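Local atomic coordinates of succinate--CoA ligase subunit alpha (Campylobacter jejuni, PDB entry 6MEL), a protein that is the alpha subunit of a two-subunit ligase, joining a Rossmann-like CoA-binding domain to a second alpha/beta domain of the CoA-ligase family. Residues G38-P41 / H42-G45; P101-D104 / M105-A108; A219-K223 / E224-K228. One frame throughout, in Å; residues are numbered along the deposited sequence.

Contact 1 of 3, residues G38-P41 / H42-G45; sequences GITP and HKGG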
loop_
_atom_site.group_PDB
_atom_site.type_symbol
_atom_site.label_atom_id
_atom_site.label_comp_id
_atom_site.label_asym_id
_atom_site.label_seq_id
_atom_site.Cartn_x
_atom_site.Cartn_y
_atom_site.Cartn_z
ATOM N N GLY A 38 -28.003 11.282 4.803
ATOM C CA GLY A 38 -26.776 10.673 5.287
ATOM C C GLY A 38 -26.978 9.967 6.601
ATOM O O GLY A 38 -28.055 10.116 7.230
ATOM N N ILE A 39 -25.919 9.271 7.035
ATOM C CA ILE A 39 -25.934 8.434 8.193
ATOM C C ILE A 39 -24.931 9.005 9.206
ATOM O O ILE A 39 -23.802 9.291 8.878
ATOM C CB ILE A 39 -25.660 6.957 7.816
ATOM C CG1 ILE A 39 -26.775 6.348 6.957
ATOM C CG2 ILE A 39 -25.575 6.084 9.059
ATOM C CD1 ILE A 39 -26.903 6.826 5.610
ATOM N N THR A 40 -25.365 9.127 10.460
ATOM C CA THR A 40 -24.480 9.184 11.601
ATOM C C THR A 40 -25.194 8.550 12.789
ATOM O O THR A 40 -26.230 9.049 13.190
ATOM C CB THR A 40 -24.064 10.619 11.941
ATOM O OG1 THR A 40 -23.334 11.162 10.836
ATOM C CG2 THR A 40 -23.198 10.679 13.184
ATOM N N PRO A 41 -24.687 7.450 13.385
ATOM C CA PRO A 41 -25.355 6.844 14.538
ATOM C C PRO A 41 -25.594 7.897 15.635
ATOM O O PRO A 41 -24.709 8.689 15.916
ATOM C CB PRO A 41 -24.370 5.777 15.021
ATOM C CG PRO A 41 -23.592 5.419 13.762
ATOM C CD PRO A 41 -23.433 6.749 13.026
ATOM N N HIS A 42 -26.815 7.896 16.184
ATOM C CA HIS A 42 -27.244 8.692 17.321
ATOM C C HIS A 42 -27.611 10.115 16.881
ATOM O O HIS A 42 -27.819 10.983 17.716
ATOM C CB HIS A 42 -26.181 8.704 18.422
ATOM C CG HIS A 42 -25.701 7.338 18.780
ATOM N ND1 HIS A 42 -26.560 6.337 19.202
ATOM C CD2 HIS A 42 -24.466 6.809 18.770
ATOM C CE1 HIS A 42 -25.864 5.236 19.413
ATOM N NE2 HIS A 42 -24.577 5.505 19.159
ATOM N N LYS A 43 -27.707 10.359 15.571
ATOM C CA LYS A 43 -28.121 11.643 15.094
ATOM C C LYS A 43 -29.312 11.509 14.160
ATOM O O LYS A 43 -29.660 12.483 13.470
ATOM C CB LYS A 43 -26.945 12.350 14.433
ATOM C CG LYS A 43 -25.947 12.860 15.454
ATOM C CD LYS A 43 -24.839 13.644 14.843
ATOM C CE LYS A 43 -23.961 14.272 15.899
ATOM N NZ LYS A 43 -22.703 14.708 15.258
ATOM N N GLY A 44 -29.939 10.339 14.173
ATOM C CA GLY A 44 -31.124 10.107 13.377
ATOM C C GLY A 44 -32.212 11.107 13.749
ATOM O O GLY A 44 -32.372 11.427 14.923
ATOM N N GLY A 45 -32.897 11.629 12.736
ATOM C CA GLY A 45 -33.939 12.637 12.899
ATOM C C GLY A 45 -33.413 14.051 12.752
ATOM O O GLY A 45 -34.184 14.983 12.577
#

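Contact 2 of 3, residues P101-D104 / M105-A108; sequences PVKD and MMFA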
loop_
_atom_site.group_PDB
_atom_site.type_symbol
_atom_site.label_atom_id
_atom_site.label_comp_id
_atom_site.label_asym_id
_atom_site.label_seq_id
_atom_site.Cartn_x
_atom_site.Cartn_y
_atom_site.Cartn_z
ATOM N N PRO A 101 -7.782 -1.636 7.302
ATOM C CA PRO A 101 -7.108 -2.932 7.388
ATOM C C PRO A 101 -7.482 -3.840 6.202
ATOM O O PRO A 101 -8.653 -3.920 5.818
ATOM C CB PRO A 101 -7.559 -3.472 8.760
ATOM C CG PRO A 101 -7.876 -2.226 9.569
ATOM C CD PRO A 101 -8.490 -1.284 8.546
ATOM N N VAL A 102 -6.489 -4.488 5.586
ATOM C CA VAL A 102 -6.743 -5.300 4.394
ATOM C C VAL A 102 -7.775 -6.403 4.695
ATOM O O VAL A 102 -8.652 -6.705 3.902
ATOM C CB VAL A 102 -5.459 -5.892 3.781
ATOM C CG1 VAL A 102 -5.791 -6.654 2.495
ATOM C CG2 VAL A 102 -4.443 -4.793 3.463
ATOM N N LYS A 103 -7.636 -7.042 5.832
ATOM C CA LYS A 103 -8.513 -8.137 6.159
ATOM C C LYS A 103 -9.974 -7.639 6.201
ATOM O O LYS A 103 -10.902 -8.371 5.787
ATOM C CB LYS A 103 -8.107 -8.745 7.503
ATOM C CG LYS A 103 -8.952 -9.931 7.894
ATOM C CD LYS A 103 -8.571 -10.493 9.229
ATOM C CE LYS A 103 -9.037 -9.607 10.344
ATOM N NZ LYS A 103 -9.071 -10.356 11.617
ATOM N N ASP A 104 -10.198 -6.417 6.700
ATOM C CA ASP A 104 -11.589 -5.909 6.808
ATOM C C ASP A 104 -12.166 -5.743 5.407
ATOM O O ASP A 104 -13.327 -6.046 5.150
ATOM C CB ASP A 104 -11.697 -4.585 7.567
ATOM C CG ASP A 104 -11.400 -4.646 9.049
ATOM O OD1 ASP A 104 -11.261 -5.773 9.608
ATOM O OD2 ASP A 104 -11.317 -3.546 9.649
ATOM N N MET A 105 -11.335 -5.266 4.492
ATOM C CA MET A 105 -11.761 -5.078 3.140
ATOM C C MET A 105 -11.995 -6.428 2.455
ATOM O O MET A 105 -12.928 -6.596 1.668
ATOM C CB MET A 105 -10.709 -4.256 2.389
ATOM C CG MET A 105 -11.211 -3.672 1.152
ATOM S SD MET A 105 -12.715 -2.654 1.450
ATOM C CE MET A 105 -13.292 -3.301 -0.093
ATOM N N MET A 106 -11.145 -7.414 2.767
ATOM C CA MET A 106 -11.289 -8.734 2.198
ATOM C C MET A 106 -12.691 -9.294 2.526
ATOM O O MET A 106 -13.410 -9.775 1.642
ATOM C CB MET A 106 -10.212 -9.679 2.744
ATOM C CG MET A 106 -10.119 -11.025 2.020
ATOM S SD MET A 106 -8.727 -12.053 2.640
ATOM C CE MET A 106 -9.140 -12.115 4.371
ATOM N N PHE A 107 -13.050 -9.300 3.805
ATOM C CA PHE A 107 -14.347 -9.822 4.256
ATOM C C PHE A 107 -15.510 -8.946 3.761
ATOM O O PHE A 107 -16.531 -9.477 3.304
ATOM C CB PHE A 107 -14.402 -9.962 5.777
ATOM C CG PHE A 107 -13.711 -11.201 6.284
ATOM C CD1 PHE A 107 -14.255 -12.457 6.038
ATOM C CD2 PHE A 107 -12.520 -11.115 6.988
ATOM C CE1 PHE A 107 -13.603 -13.602 6.467
ATOM C CE2 PHE A 107 -11.886 -12.264 7.445
ATOM C CZ PHE A 107 -12.449 -13.503 7.214
ATOM N N ALA A 108 -15.337 -7.626 3.762
ATOM C CA ALA A 108 -16.438 -6.740 3.346
ATOM C C ALA A 108 -16.727 -6.910 1.851
ATOM O O ALA A 108 -17.882 -6.941 1.454
ATOM C CB ALA A 108 -16.169 -5.305 3.689
#

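Contact 3 of 3, residues A219-K223 / E224-K228; sequences AKFIK and ENISK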
loop_
_atom_site.group_PDB
_atom_site.type_symbol
_atom_site.label_atom_id
_atom_site.label_comp_id
_atom_site.label_asym_id
_atom_site.label_seq_id
_atom_site.Cartn_x
_atom_site.Cartn_y
_atom_site.Cartn_z
ATOM N N ALA A 219 -4.516 -6.163 -20.118
ATOM C CA ALA A 219 -3.966 -5.961 -21.460
ATOM C C ALA A 219 -4.625 -6.931 -22.463
ATOM O O ALA A 219 -5.169 -6.535 -23.482
ATOM C CB ALA A 219 -2.488 -6.121 -21.425
ATOM N N LYS A 220 -4.642 -8.208 -22.119
ATOM C CA LYS A 220 -5.239 -9.209 -22.969
ATOM C C LYS A 220 -6.743 -8.970 -23.076
ATOM O O LYS A 220 -7.318 -9.062 -24.148
ATOM C CB LYS A 220 -5.004 -10.591 -22.382
ATOM C CG LYS A 220 -5.485 -11.711 -23.285
ATOM C CD LYS A 220 -5.596 -12.984 -22.529
ATOM C CE LYS A 220 -4.802 -14.082 -23.188
ATOM N NZ LYS A 220 -5.427 -15.374 -22.835
ATOM N N PHE A 221 -7.360 -8.651 -21.937
ATOM C CA PHE A 221 -8.747 -8.348 -21.898
ATOM C C PHE A 221 -9.078 -7.226 -22.895
ATOM O O PHE A 221 -10.102 -7.301 -23.565
ATOM C CB PHE A 221 -9.175 -8.000 -20.479
ATOM C CG PHE A 221 -10.603 -7.548 -20.381
ATOM C CD1 PHE A 221 -11.618 -8.475 -20.185
ATOM C CD2 PHE A 221 -10.937 -6.215 -20.552
ATOM C CE1 PHE A 221 -12.944 -8.057 -20.132
ATOM C CE2 PHE A 221 -12.262 -5.800 -20.499
ATOM C CZ PHE A 221 -13.256 -6.722 -20.279
ATOM N N ILE A 222 -8.283 -6.150 -22.919
ATOM C CA ILE A 222 -8.504 -5.027 -23.848
ATOM C C ILE A 222 -8.466 -5.542 -25.306
ATOM O O ILE A 222 -9.382 -5.297 -26.109
ATOM C CB ILE A 222 -7.507 -3.885 -23.574
ATOM C CG1 ILE A 222 -7.892 -3.125 -22.299
ATOM C CG2 ILE A 222 -7.417 -2.930 -24.761
ATOM C CD1 ILE A 222 -6.733 -2.428 -21.645
ATOM N N LYS A 223 -7.410 -6.280 -25.643
ATOM C CA LYS A 223 -7.258 -6.805 -26.985
ATOM C C LYS A 223 -8.517 -7.567 -27.410
ATOM O O LYS A 223 -8.998 -7.372 -28.475
ATOM C CB LYS A 223 -6.050 -7.743 -27.040
ATOM C CG LYS A 223 -5.766 -8.330 -28.420
ATOM C CD LYS A 223 -5.387 -7.264 -29.408
ATOM C CE LYS A 223 -4.774 -7.869 -30.653
ATOM N NZ LYS A 223 -5.088 -7.048 -31.842
ATOM N N GLU A 224 -9.040 -8.415 -26.527
ATOM C CA GLU A 224 -10.129 -9.300 -26.834
ATOM C C GLU A 224 -11.495 -8.610 -26.734
ATOM O O GLU A 224 -12.424 -9.087 -27.336
ATOM C CB GLU A 224 -10.062 -10.546 -25.949
ATOM C CG GLU A 224 -9.038 -11.545 -26.467
ATOM C CD GLU A 224 -8.595 -12.647 -25.513
ATOM O OE1 GLU A 224 -9.271 -12.862 -24.493
ATOM O OE2 GLU A 224 -7.555 -13.291 -25.794
ATOM N N ASN A 225 -11.649 -7.514 -25.985
ATOM C CA ASN A 225 -13.021 -7.068 -25.691
ATOM C C ASN A 225 -13.261 -5.581 -25.950
ATOM O O ASN A 225 -14.397 -5.178 -25.977
ATOM C CB ASN A 225 -13.414 -7.366 -24.247
ATOM C CG ASN A 225 -13.384 -8.844 -23.957
ATOM O OD1 ASN A 225 -14.348 -9.534 -24.229
ATOM N ND2 ASN A 225 -12.269 -9.349 -23.470
ATOM N N ILE A 226 -12.213 -4.761 -26.016
ATOM C CA ILE A 226 -12.381 -3.318 -25.997
ATOM C C ILE A 226 -11.832 -2.773 -27.315
ATOM O O ILE A 226 -10.621 -2.771 -27.526
ATOM C CB ILE A 226 -11.643 -2.709 -24.782
ATOM C CG1 ILE A 226 -12.055 -3.379 -23.469
ATOM C CG2 ILE A 226 -11.836 -1.208 -24.713
ATOM C CD1 ILE A 226 -13.469 -3.065 -23.038
ATOM N N SER A 227 -12.701 -2.220 -28.160
ATOM C CA SER A 227 -12.237 -1.707 -29.452
ATOM C C SER A 227 -11.978 -0.192 -29.399
ATOM O O SER A 227 -11.307 0.358 -30.256
ATOM C CB SER A 227 -13.234 -2.083 -30.534
ATOM O OG SER A 227 -14.464 -1.444 -30.271
ATOM N N LYS A 228 -12.525 0.508 -28.402
ATOM C CA LYS A 228 -12.158 1.910 -28.202
ATOM C C LYS A 228 -10.691 2.001 -27.810
ATOM O O LYS A 228 -10.159 1.122 -27.124
ATOM C CB LYS A 228 -13.056 2.581 -27.158
ATOM C CG LYS A 228 -14.508 2.605 -27.608
ATOM C CD LYS A 228 -15.473 3.357 -26.736
ATOM C CE LYS A 228 -16.894 3.237 -27.276
ATOM N NZ LYS A 228 -17.888 3.726 -26.280
#

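Contact 1 of 3, residues G38-P41 / H42-G45
Thr40 and Lys43 leave a type II beta turn together from its two ends, methyl alongside methylenes. The methyl of Thr40 does the touching: its CG2 lies 3.8 Å from Lys43 CD, next to the extended aliphatic chain. Thr40 has chi1 -63°, which sets CG2 anti to the backbone N and leaves OG1 on the other branch, where it donates to Ile39 O at 2.7 Å. The turn itself is closed by Lys43 N, which donates a hydrogen bond to Thr40 O at 3.1 Å. In the middle of the turn Pro41 and His42 make a second pair. Pro41 CB sits over one face of the imidazole, 4.2 Å from the centroid of the His42 ring and offset toward its rim, a CH-pi contact made by neighbours in sequence. Two further residues tie the loop to the domain: Asp55 OD1 accepts from both His42 N and Gly44 N, while Thr17 OG1 bonds to Thr40 OG1 and, weakly, to Lys43 NZ. Backbone bonds and the Asp55 carboxylate thus fix the path of the chain after strand 34-39; the side chains add the Thr40 hydroxyl bonds, which also hold the turn, and the apolar Thr40-Lys43 and Pro41-His42 contacts.

Contact 2 of 3, residues P101-D104 / M105-A108
The phenyl ring of Phe107 meets Lys103, one helical turn earlier, along its CD2-CE2 side. Lys103 O stands obliquely to the ring, 3.4 Å from Phe107 CD2, and the methylene Lys103 CG approaches Phe107 CE2 at 3.8 Å. The lysine slants past the ring with its aliphatic part. Lys103 has CG anti to the backbone N (chi1 -178°) and stays extended as far as CD, then bends at chi3, and its NZ goes on to a backbone acceptor of the partner protein chain. The same Lys103 CG also lies 4.1 Å from Met106 CE, so ring and methyl both border the methylene; that methyl is brought round by a bend at the end of an otherwise extended chain. Asp104 has its strongest polar partner on the other protein chain as well, where a basic side chain pairs with OD1 in an intersubunit salt bridge. The backbone follows a regular alpha-helical pattern: Met106 N reaches Val102 O at 2.8 Å. One turn on in the same pattern, Ala108 N donates to Asp104 O at 2.9 Å. Pro101 holds the N-cap position, and the first helical amide, Val102 N, bonds to an acidic side chain of the partner protein. Helix 102-115 is the crossover of the beta-alpha-beta unit between strands 92-95 and 118-120. Within the chain, Ala108 packs on Val82 and Ile83 of helix 78-87, Met105 on Pro122, and Val102 and Met106 on Ile183.

Contact 3 of 3, residues A219-K223 / E224-K228
Ile222 O is gripped by two backbone amides, those of Ile226 and Asn225. Ile226 N donates to it at 2.9 Å, fairly straight, while Asn225 N comes from well above the carbonyl plane, 69° out of it, at 3.2 Å. The carbonyl before it is shared as well: Phe221 O takes the amide Asn225 ND2 at 3.0 Å and a weak, bent bond from Asn225 N. The side-chain bond is well directed, since ND2 lies in the carbonyl plane on a lone pair and Phe221 O lies close to the plane of the amide. Asn225 has CG anti to its carbonyl carbon (chi1 -61°), which folds the amide back over the preceding turn and across one face of the Phe221 ring. There ND2 stands 3.4 Å above the ring plane of Phe221, offset toward the rim, and Asn225 CB makes a CH-pi contact with the same ring. The planes are 25° apart, so the amide lies roughly flat over the ring. Ile226 comes in on the same side, beyond the rim, its CG1 3.8 Å from Phe221 CE2, and its CB also meets Ile222 CG2 at 4.2 Å. On the exposed flank Lys220 and Glu224 pass each other at an angle, Lys220 CG 3.6 Å from Glu224 OE2; their charged ends come near without forming a salt bridge. The helix is the crossover of the beta-alpha-beta unit of strands 203-209 and 230-235; Phe221 and Ile222 rest on helix 188-197, with Ile222 also on Met206 of strand 203-209. Asn225 therefore does two jobs, satisfying two carbonyls with its N-H groups and covering an aromatic face, while the Lys220-Glu224 attraction is probably weak.

Overall arrangement
Along the chain the three contacts come in series, contact 1, then contact 2, then contact 3. Contacts 1 and 2 belong to the same sheet-centred unit, the Rossmann-like domain: contact 1 begins on the end of strand 34-39 of its mixed sheet and runs into the loop after it, and contact 2 lies on the helix joining strand 92-95 to strand 118-120. Their centres are about 25 Å apart. Contact 3 belongs to the second sheet, on the helix linking strands 203-209 and 230-235, with its centre about 30 Å from that of contact 2 and about 45 Å from that of contact 1. None touches another. Of the three, contact 2 alone borders the partner protein, so it marks a subunit interface.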